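Local coordinates for protein Non-reducing end beta-L-arabinofuranosidase (Bacteroides thetaiotaomicron, PDB 5MQO) that probably hydrolyses glycosidic bonds in plant pectin, as a family GH127 glycoside hydrolase linked to aceric acid release, at residues G247-E250 and M251-T255; S325-N328 and D329-R333; G52-F55 and N56-G60. All coordinates share one frame; numbering follows the deposited sequence.

Contact 1: residues G247-E250 and M251-T255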
loop_
_atom_site.group_PDB
_atom_site.type_symbol
_atom_site.label_atom_id
_atom_site.label_comp_id
_atom_site.label_asym_id
_atom_site.label_seq_id
_atom_site.Cartn_x
_atom_site.Cartn_y
_atom_site.Cartn_z
ATOM N N GLY A 247 7.263 1.088 -14.648
ATOM C CA GLY A 247 7.809 2.278 -15.324
ATOM C C GLY A 247 7.771 2.224 -16.835
ATOM O O GLY A 247 7.437 3.211 -17.487
ATOM N N VAL A 248 8.091 1.053 -17.389
ATOM C CA VAL A 248 8.138 0.840 -18.840
ATOM C C VAL A 248 6.726 0.782 -19.445
ATOM O O VAL A 248 6.487 1.355 -20.510
ATOM C CB VAL A 248 9.051 -0.376 -19.226
ATOM C CG1 VAL A 248 8.436 -1.701 -18.846
ATOM C CG2 VAL A 248 9.334 -0.420 -20.717
ATOM N N VAL A 249 5.782 0.134 -18.763
ATOM C CA VAL A 249 4.372 0.149 -19.203
ATOM C C VAL A 249 3.778 1.555 -19.010
ATOM O O VAL A 249 2.959 2.033 -19.819
ATOM C CB VAL A 249 3.509 -0.886 -18.457
ATOM C CG1 VAL A 249 2.033 -0.764 -18.844
ATOM C CG2 VAL A 249 3.979 -2.296 -18.760
ATOM N N GLU A 250 4.186 2.230 -17.950
ATOM C CA GLU A 250 3.703 3.581 -17.773
ATOM C C GLU A 250 4.284 4.521 -18.857
ATOM O O GLU A 250 3.640 5.476 -19.256
ATOM C CB GLU A 250 3.974 4.077 -16.357
ATOM C CG GLU A 250 3.038 5.178 -15.902
ATOM C CD GLU A 250 1.563 4.804 -15.966
ATOM O OE1 GLU A 250 0.742 5.704 -16.303
ATOM O OE2 GLU A 250 1.222 3.630 -15.658
ATOM N N MET A 251 5.475 4.225 -19.355
ATOM C CA MET A 251 6.023 5.007 -20.454
ATOM C C MET A 251 5.343 4.743 -21.763
ATOM O O MET A 251 5.175 5.680 -22.551
ATOM C CB MET A 251 7.509 4.790 -20.611
ATOM C CG MET A 251 8.294 5.813 -19.827
ATOM S SD MET A 251 8.290 7.387 -20.694
ATOM C CE MET A 251 9.238 8.280 -19.487
ATOM N N TYR A 252 4.951 3.493 -22.008
ATOM C CA TYR A 252 4.131 3.188 -23.200
ATOM C C TYR A 252 2.811 3.934 -23.123
ATOM O O TYR A 252 2.437 4.630 -24.047
ATOM C CB TYR A 252 3.874 1.697 -23.336
ATOM C CG TYR A 252 2.755 1.322 -24.276
ATOM C CD1 TYR A 252 2.890 1.441 -25.665
ATOM C CD2 TYR A 252 1.565 0.805 -23.775
ATOM C CE1 TYR A 252 1.853 1.068 -26.525
ATOM C CE2 TYR A 252 0.523 0.430 -24.617
ATOM C CZ TYR A 252 0.661 0.563 -25.991
ATOM O OH TYR A 252 -0.403 0.163 -26.777
ATOM N N ARG A 253 2.140 3.809 -21.987
ATOM C CA ARG A 253 0.981 4.639 -21.673
ATOM C C ARG A 253 1.169 6.115 -21.936
ATOM O O ARG A 253 0.265 6.740 -22.469
ATOM C CB ARG A 253 0.546 4.452 -20.216
ATOM C CG ARG A 253 -0.211 3.141 -20.024
ATOM C CD ARG A 253 -0.302 2.738 -18.587
ATOM N NE ARG A 253 -0.856 1.405 -18.478
ATOM C CZ ARG A 253 -0.923 0.733 -17.330
ATOM N NH1 ARG A 253 -0.496 1.293 -16.202
ATOM N NH2 ARG A 253 -1.437 -0.496 -17.301
ATOM N N ALA A 254 2.320 6.660 -21.567
ATOM C CA ALA A 254 2.589 8.082 -21.750
ATOM C C ALA A 254 3.047 8.515 -23.149
ATOM O O ALA A 254 2.952 9.697 -23.461
ATOM C CB ALA A 254 3.590 8.556 -20.727
ATOM N N THR A 255 3.556 7.600 -23.974
ATOM C CA THR A 255 4.117 7.971 -25.285
ATOM C C THR A 255 3.475 7.313 -26.495
ATOM O O THR A 255 3.623 7.825 -27.590
ATOM C CB THR A 255 5.606 7.602 -25.367
ATOM O OG1 THR A 255 5.769 6.191 -25.136
ATOM C CG2 THR A 255 6.431 8.410 -24.362
#

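Contact 2: residues S325-N328 and D329-R333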
loop_
_atom_site.group_PDB
_atom_site.type_symbol
_atom_site.label_atom_id
_atom_site.label_comp_id
_atom_site.label_asym_id
_atom_site.label_seq_id
_atom_site.Cartn_x
_atom_site.Cartn_y
_atom_site.Cartn_z
ATOM N N SER A 325 -4.715 -16.819 -9.177
ATOM C CA SER A 325 -4.351 -17.789 -8.116
ATOM C C SER A 325 -3.215 -17.285 -7.218
ATOM O O SER A 325 -3.135 -17.676 -6.062
ATOM C CB SER A 325 -4.109 -19.245 -8.606
ATOM O OG SER A 325 -3.350 -19.238 -9.778
ATOM N N ILE A 326 -2.349 -16.424 -7.746
ATOM C CA ILE A 326 -1.287 -15.809 -6.937
ATOM C C ILE A 326 -1.932 -14.829 -5.931
ATOM O O ILE A 326 -1.556 -14.802 -4.755
ATOM C CB ILE A 326 -0.217 -15.098 -7.821
ATOM C CG1 ILE A 326 0.504 -16.118 -8.666
ATOM C CG2 ILE A 326 0.845 -14.388 -6.981
ATOM C CD1 ILE A 326 1.463 -15.515 -9.672
ATOM N N TRP A 327 -2.886 -14.026 -6.398
ATOM C CA TRP A 327 -3.543 -13.063 -5.520
ATOM C C TRP A 327 -4.211 -13.873 -4.435
ATOM O O TRP A 327 -4.000 -13.637 -3.261
ATOM C CB TRP A 327 -4.562 -12.190 -6.274
ATOM C CG TRP A 327 -5.345 -11.291 -5.379
ATOM C CD1 TRP A 327 -4.988 -10.056 -4.947
ATOM C CD2 TRP A 327 -6.623 -11.567 -4.803
ATOM N NE1 TRP A 327 -5.963 -9.539 -4.113
ATOM C CE2 TRP A 327 -6.979 -10.456 -4.011
ATOM C CE3 TRP A 327 -7.508 -12.655 -4.873
ATOM C CZ2 TRP A 327 -8.204 -10.399 -3.293
ATOM C CZ3 TRP A 327 -8.727 -12.599 -4.151
ATOM C CH2 TRP A 327 -9.054 -11.479 -3.376
ATOM N N ASN A 328 -4.966 -14.866 -4.861
ATOM C CA ASN A 328 -5.649 -15.766 -3.975
ATOM C C ASN A 328 -4.735 -16.397 -2.924
ATOM O O ASN A 328 -5.090 -16.447 -1.766
ATOM C CB ASN A 328 -6.317 -16.870 -4.808
ATOM C CG ASN A 328 -7.356 -17.631 -4.031
ATOM O OD1 ASN A 328 -7.055 -18.652 -3.382
ATOM N ND2 ASN A 328 -8.603 -17.122 -4.070
ATOM N N ASP A 329 -3.570 -16.875 -3.345
ATOM C CA ASP A 329 -2.556 -17.495 -2.458
ATOM C C ASP A 329 -2.079 -16.529 -1.362
ATOM O O ASP A 329 -2.115 -16.832 -0.173
ATOM C CB ASP A 329 -1.335 -17.942 -3.270
ATOM C CG ASP A 329 -0.324 -18.699 -2.421
ATOM O OD1 ASP A 329 -0.754 -19.359 -1.447
ATOM O OD2 ASP A 329 0.893 -18.640 -2.716
ATOM N N ILE A 330 -1.671 -15.352 -1.785
ATOM C CA ILE A 330 -1.307 -14.305 -0.883
ATOM C C ILE A 330 -2.401 -14.021 0.157
ATOM O O ILE A 330 -2.154 -14.017 1.362
ATOM C CB ILE A 330 -0.998 -13.001 -1.671
ATOM C CG1 ILE A 330 0.312 -13.134 -2.474
ATOM C CG2 ILE A 330 -0.885 -11.818 -0.727
ATOM C CD1 ILE A 330 0.421 -12.198 -3.655
ATOM N N VAL A 331 -3.609 -13.770 -0.310
ATOM C CA VAL A 331 -4.615 -13.133 0.518
ATOM C C VAL A 331 -5.290 -14.130 1.431
ATOM O O VAL A 331 -5.661 -13.795 2.554
ATOM C CB VAL A 331 -5.636 -12.382 -0.377
ATOM C CG1 VAL A 331 -6.994 -12.196 0.289
ATOM C CG2 VAL A 331 -5.045 -11.041 -0.785
ATOM N N THR A 332 -5.475 -15.351 0.969
ATOM C CA THR A 332 -6.125 -16.341 1.818
ATOM C C THR A 332 -5.098 -17.201 2.621
ATOM O O THR A 332 -5.482 -17.985 3.527
ATOM C CB THR A 332 -7.063 -17.201 0.958
ATOM O OG1 THR A 332 -6.293 -18.022 0.089
ATOM C CG2 THR A 332 -8.012 -16.299 0.135
ATOM N N ARG A 333 -3.806 -17.090 2.296
ATOM C CA ARG A 333 -2.835 -18.023 2.869
ATOM C C ARG A 333 -1.528 -17.455 3.352
ATOM O O ARG A 333 -0.886 -18.112 4.161
ATOM C CB ARG A 333 -2.559 -19.199 1.915
ATOM C CG ARG A 333 -3.812 -19.797 1.278
ATOM C CD ARG A 333 -3.593 -21.220 0.789
ATOM N NE ARG A 333 -2.438 -21.276 -0.084
ATOM C CZ ARG A 333 -1.852 -22.392 -0.509
ATOM N NH1 ARG A 333 -2.332 -23.586 -0.164
ATOM N NH2 ARG A 333 -0.768 -22.310 -1.295
#

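Contact 3: residues G52-F55 and N56-G60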
loop_
_atom_site.group_PDB
_atom_site.type_symbol
_atom_site.label_atom_id
_atom_site.label_comp_id
_atom_site.label_asym_id
_atom_site.label_seq_id
_atom_site.Cartn_x
_atom_site.Cartn_y
_atom_site.Cartn_z
ATOM N N GLY A 52 -5.864 14.760 5.381
ATOM C CA GLY A 52 -5.445 16.159 5.384
ATOM C C GLY A 52 -4.324 16.419 6.379
ATOM O O GLY A 52 -3.290 17.056 6.038
ATOM N N GLU A 53 -4.532 15.904 7.599
ATOM C CA GLU A 53 -3.563 16.033 8.692
ATOM C C GLU A 53 -2.244 15.322 8.365
ATOM O O GLU A 53 -1.171 15.937 8.453
ATOM C CB GLU A 53 -4.144 15.519 10.002
ATOM C CG GLU A 53 -3.311 15.855 11.226
ATOM C CD GLU A 53 -3.724 15.048 12.433
ATOM O OE1 GLU A 53 -4.689 15.445 13.142
ATOM O OE2 GLU A 53 -3.066 14.009 12.660
ATOM N N ARG A 54 -2.319 14.060 7.954
ATOM C CA ARG A 54 -1.138 13.345 7.483
ATOM C C ARG A 54 -0.434 14.073 6.312
ATOM O O ARG A 54 0.787 14.299 6.353
ATOM C CB ARG A 54 -1.520 11.923 7.081
ATOM C CG ARG A 54 -1.938 10.994 8.222
ATOM C CD ARG A 54 -0.881 10.893 9.305
ATOM N NE ARG A 54 -1.072 11.938 10.305
ATOM C CZ ARG A 54 -0.139 12.398 11.138
ATOM N NH1 ARG A 54 1.105 11.914 11.141
ATOM N NH2 ARG A 54 -0.470 13.353 12.002
ATOM N N PHE A 55 -1.202 14.468 5.292
ATOM C CA PHE A 55 -0.660 15.225 4.150
ATOM C C PHE A 55 0.080 16.522 4.533
ATOM O O PHE A 55 1.077 16.865 3.883
ATOM C CB PHE A 55 -1.742 15.521 3.115
ATOM C CG PHE A 55 -1.204 16.044 1.817
ATOM C CD1 PHE A 55 -1.050 17.418 1.605
ATOM C CD2 PHE A 55 -0.832 15.176 0.807
ATOM C CE1 PHE A 55 -0.558 17.916 0.415
ATOM C CE2 PHE A 55 -0.325 15.670 -0.398
ATOM C CZ PHE A 55 -0.198 17.046 -0.597
ATOM N N ASN A 56 -0.369 17.239 5.569
ATOM C CA ASN A 56 0.405 18.412 6.052
ATOM C C ASN A 56 1.741 18.033 6.673
ATOM O O ASN A 56 2.730 18.746 6.476
ATOM C CB ASN A 56 -0.391 19.300 7.032
ATOM C CG ASN A 56 -1.367 20.243 6.319
ATOM O OD1 ASN A 56 -1.500 20.233 5.083
ATOM N ND2 ASN A 56 -2.058 21.058 7.101
ATOM N N VAL A 57 1.785 16.916 7.400
ATOM C CA VAL A 57 3.054 16.434 7.864
ATOM C C VAL A 57 3.921 16.086 6.651
ATOM O O VAL A 57 5.010 16.650 6.481
ATOM C CB VAL A 57 2.903 15.252 8.801
ATOM C CG1 VAL A 57 4.269 14.695 9.195
ATOM C CG2 VAL A 57 2.122 15.669 10.035
ATOM N N PHE A 58 3.438 15.208 5.772
ATOM C CA PHE A 58 4.322 14.687 4.717
ATOM C C PHE A 58 4.855 15.806 3.822
ATOM O O PHE A 58 6.050 15.813 3.504
ATOM C CB PHE A 58 3.680 13.593 3.834
ATOM C CG PHE A 58 3.009 12.477 4.592
ATOM C CD1 PHE A 58 3.528 11.984 5.799
ATOM C CD2 PHE A 58 1.833 11.908 4.095
ATOM C CE1 PHE A 58 2.888 10.964 6.493
ATOM C CE2 PHE A 58 1.198 10.894 4.792
ATOM C CZ PHE A 58 1.723 10.424 5.993
ATOM N N SER A 59 3.978 16.734 3.429
ATOM C CA SER A 59 4.336 17.833 2.503
ATOM C C SER A 59 5.103 18.945 3.227
ATOM O O SER A 59 6.094 19.476 2.735
ATOM C CB SER A 59 3.076 18.430 1.841
ATOM O OG SER A 59 2.442 19.382 2.689
ATOM N N GLY A 60 4.626 19.283 4.409
ATOM C CA GLY A 60 5.205 20.348 5.162
ATOM C C GLY A 60 6.251 19.940 6.167
ATOM O O GLY A 60 6.546 20.724 7.071
#

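Contact 1: residues G247-E250 and M251-T255
Glu250 OE2 accepts a hydrogen bond from NH1 of Arg253, part of a salt bridge, the two atoms 3.0 Å apart with an N-H...O angle of 153°. The other carboxylate oxygen, OE1, has a salt bridge to Arg206 and a hydrogen bond from the backbone N of Asp27. The arginine nitrogen arrives on the syn side of OE2, and the oxygen sits at the edge of the guanidinium, in its plane; the carboxylate and guanidinium planes are nevertheless turned 69° apart. A bend at chi2 (57°) swings the Glu250 carboxylate across to the arginine, which runs back along the helix extended from CG to NE. One methyl of Val249 lies over a face of the guanidinium, CG1 being 3.6 Å from both CZ and NE of Arg253. With CG1 opposite the backbone N, this branched residue supplies a greasy support for the flat cation and leaves the guanidinium edge for acids: NE also pairs with Glu313 and NH2 with Asp309, both on helix 297-314. Three carboxylates around one arginine would be expected to favour its positive charge. Underneath, the backbone is regular, Arg253 N meeting Val249 O at 2.9 Å. Met251 points elsewhere, its flexible thioether packing on Phe214, Ala217 and Thr221 of helix 212-230. Further on, OG1 of Thr255 turns back to Met251 O at 2.7 Å. The arrangement is an i to i+3 salt bridge on an alpha-helix, widened into a largely buried charge network between neighbouring helices of the GH127 catalytic domain.

Contact 2: residues S325-N328 and D329-R333
Asp329 N is hydrogen-bonded to Ser325 O, and CB of Asp329 rests 3.3 Å from that same oxygen, Ser325 O. Its carboxylate reaches forward along the helix: OD1 receives both NE (2.9 Å) and NH2 of Arg333, a side-on grip in the guanidinium plane. The other oxygen, OD2, turns to the backbone N of Ala293 and to Lys334, so a short acid suits this place. Ile330 follows, its CD1 touching CG2 of Ile326 at 4.0 Å; the two branched chains, one turn apart, make an apolar ridge against Tyr304 of helix 297-314. At Val331 the side chain meets an aromatic: CG2 stands over one face of Trp327, offset toward the rim and 4.0 Å from the centroid of its five-membered ring, in a CH-pi contact. The indole comes up beside valine because its CG lies opposite the backbone N (chi1 174°), and its NE1 is satisfied by Asn392. Thr332 then folds its hydroxyl back, OG1 donating to Asn328 O at 2.7 Å. Asn328 O also accepts Thr332 N at 3.0 Å, the two donors coming from opposite faces of the carbonyl plane. Thus apolar and aromatic groups face helices 297-314 and 402-416 and nearby loops, while near the C-terminal end, where the helix dipole would probably favour a cation, the charge of Arg333 is probably offset in part by Asp329, which Lys334 shares.

Contact 3: residues G52-F55 and N56-G60
Phe58 lays its ring against the preceding turn, with Arg54 O over the centre of one face, 3.3 Å above the plane. The far end of the ring reaches the aliphatic base of Arg54, CE2 and CZ both lying 3.7 Å from Arg54 CB. That carbonyl, Arg54 O, is also held by Phe58 N at 2.9 Å, so one residue meets it with backbone and ring together. Beside it, Phe55 O takes two donors from opposite faces of its plane, Ser59 N at 2.9 Å and Ser59 OG at 3.1 Å; a small hydroxyl suits this spot, fitting next to the Phe55 ring. Farther out, Arg54 bends at chi2 and chi3, which brings its guanidinium over CG2 of Val57 and its NH2 to OE2 of Glu53 (2.8 Å). Ser640 holds that carboxylate, and Leu422 O takes Arg54 NH1. The Phe58 ring packs outward on Leu417, Ile420, Leu463 and Leu466, while Phe55 packs on Val113 and Val116. Were Phe58 cut back to an alanine, a gap would probably open among those four residues and Arg54 CB would lose its apolar neighbour. This is a helix of the (alpha/alpha)6 barrel expected for the GH127 catalytic domain, its two phenylalanines set toward different neighbours.

Following the chain from its N terminus, contact 3 comes first, on helix 50-69, then contact 1 on helix 243-255, and contact 2 on helix 317-333. Each joins adjacent turns of a single helix, so none closes a long loop; they stand in series, neither nested nor crossed. Contacts 2 and 3 lie on opposite sides of the chain's centre, their own centres about 34 Å apart, and no two of the three touch. Helix 297-314 is common ground: Val249 and Arg253 of contact 1 pack on it, as do Ile326 and Ile330 of contact 2. Contact 3 instead faces helices 102-117 and 458-466, and through Ser640 also meets strand 640-651.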